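YncI copper-binding domain-containing protein (Nocardia farcinica, PDB 3ESM) is of unknown function but has an immunoglobulin-like fold and may bind copper at the cell envelope. Local coordinates at residues A[44-49]-A[88-93]. The protein carries 2 engineered substitutions. Numbering follows the deposited sequence.
With SO4 (sulfate ion), chain B.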
loop_
_atom_site.group_PDB
_atom_site.type_symbol
_atom_site.label_atom_id
_atom_site.label_comp_id
_atom_site.label_asym_id
_atom_site.label_seq_id
_atom_site.Cartn_x
_atom_site.Cartn_y
_atom_site.Cartn_z
ATOM N N ARG A 44 22.085 -4.672 -4.289
ATOM C CA ARG A 44 22.951 -3.788 -3.504
ATOM C C ARG A 44 22.562 -2.324 -3.707
ATOM O O ARG A 44 22.612 -1.505 -2.768
ATOM C CB ARG A 44 24.420 -3.956 -3.912
ATOM C CG ARG A 44 24.964 -5.330 -3.813
ATOM C CD ARG A 44 25.662 -5.529 -2.474
ATOM N NE ARG A 44 24.920 -4.829 -1.433
ATOM C CZ ARG A 44 24.866 -5.202 -0.159
ATOM N NH1 ARG A 44 25.520 -6.283 0.253
ATOM N NH2 ARG A 44 24.148 -4.491 0.693
ATOM N N SER A 45 22.217 -1.977 -4.947
ATOM C CA SER A 45 21.984 -0.595 -5.296
ATOM C C SER A 45 20.554 -0.448 -5.799
ATOM O O SER A 45 20.094 -1.293 -6.569
ATOM C CB SER A 45 22.940 -0.160 -6.400
ATOM O OG SER A 45 22.678 1.192 -6.753
ATOM N N ALA A 46 19.866 0.616 -5.370
ATOM C CA ALA A 46 18.526 0.922 -5.876
ATOM C C ALA A 46 18.258 2.399 -5.640
ATOM O O ALA A 46 18.279 2.862 -4.485
ATOM C CB ALA A 46 17.487 0.089 -5.153
ATOM N N ARG A 47 18.036 3.142 -6.720
ATOM C CA ARG A 47 17.854 4.581 -6.645
ATOM C C ARG A 47 16.666 4.907 -7.514
ATOM O O ARG A 47 16.604 4.471 -8.666
ATOM C CB ARG A 47 19.074 5.322 -7.249
ATOM C CG ARG A 47 20.367 5.214 -6.467
ATOM C CD ARG A 47 21.621 5.414 -7.354
ATOM N NE ARG A 47 21.525 6.538 -8.278
ATOM C CZ ARG A 47 22.132 7.715 -8.100
ATOM N NH1 ARG A 47 22.882 7.922 -7.021
ATOM N NH2 ARG A 47 21.982 8.693 -8.991
ATOM N N THR A 48 15.738 5.697 -6.988
ATOM C CA THR A 48 14.625 6.172 -7.785
ATOM C C THR A 48 14.953 7.510 -8.415
ATOM O O THR A 48 15.920 8.189 -8.041
ATOM C CB THR A 48 13.353 6.357 -6.928
ATOM O OG1 THR A 48 13.640 7.227 -5.820
ATOM C CG2 THR A 48 12.879 5.000 -6.401
ATOM N N GLU A 49 14.164 7.905 -9.396
ATOM C CA GLU A 49 14.377 9.237 -9.905
ATOM C C GLU A 49 13.249 10.137 -9.485
ATOM O O GLU A 49 12.129 9.678 -9.250
ATOM C CB GLU A 49 14.584 9.247 -11.398
ATOM C CG GLU A 49 13.484 8.649 -12.180
ATOM C CD GLU A 49 13.853 8.543 -13.636
ATOM O OE1 GLU A 49 13.017 8.923 -14.493
ATOM O OE2 GLU A 49 14.991 8.081 -13.919
ATOM N N PHE A 88 6.962 4.293 -13.203
ATOM C CA PHE A 88 7.665 4.395 -11.934
ATOM C C PHE A 88 9.033 3.804 -12.247
ATOM O O PHE A 88 9.126 2.643 -12.690
ATOM C CB PHE A 88 6.953 3.541 -10.888
ATOM C CG PHE A 88 5.589 4.041 -10.529
ATOM C CD1 PHE A 88 5.427 4.965 -9.505
ATOM C CD2 PHE A 88 4.466 3.579 -11.210
ATOM C CE1 PHE A 88 4.163 5.431 -9.167
ATOM C CE2 PHE A 88 3.202 4.046 -10.872
ATOM C CZ PHE A 88 3.064 4.967 -9.858
ATOM N N VAL A 89 10.088 4.557 -11.960
ATOM C CA VAL A 89 11.412 4.185 -12.469
ATOM C C VAL A 89 12.420 3.996 -11.339
ATOM O O VAL A 89 12.544 4.826 -10.414
ATOM C CB VAL A 89 11.968 5.265 -13.420
ATOM C CG1 VAL A 89 13.372 4.891 -13.845
ATOM C CG2 VAL A 89 11.037 5.464 -14.605
ATOM N N VAL A 90 13.102 2.855 -11.361
ATOM C CA VAL A 90 14.105 2.609 -10.339
ATOM C C VAL A 90 15.353 2.011 -11.000
ATOM O O VAL A 90 15.243 1.133 -11.842
ATOM C CB VAL A 90 13.556 1.694 -9.218
ATOM C CG1 VAL A 90 13.163 0.293 -9.757
ATOM C CG2 VAL A 90 14.510 1.613 -7.996
ATOM N N SER A 91 16.518 2.503 -10.610
ATOM C CA SER A 91 17.774 1.994 -11.144
ATOM C C SER A 91 18.361 1.025 -10.140
ATOM O O SER A 91 18.626 1.402 -9.004
ATOM C CB SER A 91 18.744 3.147 -11.353
ATOM O OG SER A 91 20.032 2.654 -11.674
ATOM N N ILE A 92 18.568 -0.223 -10.559
ATOM C CA ILE A 92 18.991 -1.236 -9.601
ATOM C C ILE A 92 20.101 -2.109 -10.159
ATOM O O ILE A 92 20.250 -2.265 -11.389
ATOM C CB ILE A 92 17.812 -2.165 -9.227
ATOM C CG1 ILE A 92 17.281 -2.907 -10.464
ATOM C CG2 ILE A 92 16.718 -1.348 -8.562
ATOM C CD1 ILE A 92 16.122 -3.918 -10.205
ATOM N N GLY A 93 20.841 -2.701 -9.231
ATOM C CA GLY A 93 21.813 -3.721 -9.603
ATOM C C GLY A 93 22.601 -4.146 -8.393
ATOM O O GLY A 93 22.565 -3.496 -7.337
HETATM S S SO4 B . 22.678 2.925 -3.709
HETATM O O1 SO4 B . 22.709 4.323 -3.259
HETATM O O2 SO4 B . 21.306 2.489 -3.979
HETATM O O3 SO4 B . 23.513 2.844 -4.903
HETATM O O4 SO4 B . 23.168 2.054 -2.639
HETATM O O HOH W 1 11.526 6.965 -9.377
#
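Ser45 and Gly93 exchange backbone hydrogen bonds, Ser45 N to Gly93 O at 2.9 Å and Gly93 N back to Ser45 O; Arg47 and Ser91 do the same, with Ser91 N to Arg47 O nearly straight (N-H...O 176°). Between these pairs lie two CA-H...O contacts, Ala46 CA to Ser91 O and Ile92 CA to Ser45 O, both 3.2 Å. A classic beta bulge opens the ladder, with Arg44 and Ser45 set together against Gly93. Beyond its other end, one water donates to both Glu49 O and Val89 O. The pairing places strand 45-48 at the margin of the four-stranded antiparallel sheet of an immunoglobulin-like fold, while strand 85-93 is bonded on its other side to strand 18-25. Apolar contacts gather on the face of Ala46, Thr48, Val90 and Ile92: Ala46 CB meets Ile92 CG2 at 3.8 Å, and Thr48 CG2 reaches Val90 CG2 at 4.1 Å. The charged Glu49 side chain crosses Val89 at an angle in van der Waals contact, OE2 lying 3.6 Å from Val89 CG1. On the outer edge of strand 45-48, sulfate O2, probably from the crystallisation liquor, accepts a hydrogen bond from Ala46 N at 2.7 Å; Ser45 OG, turned anti to its backbone N, reaches O3 at 2.6 Å.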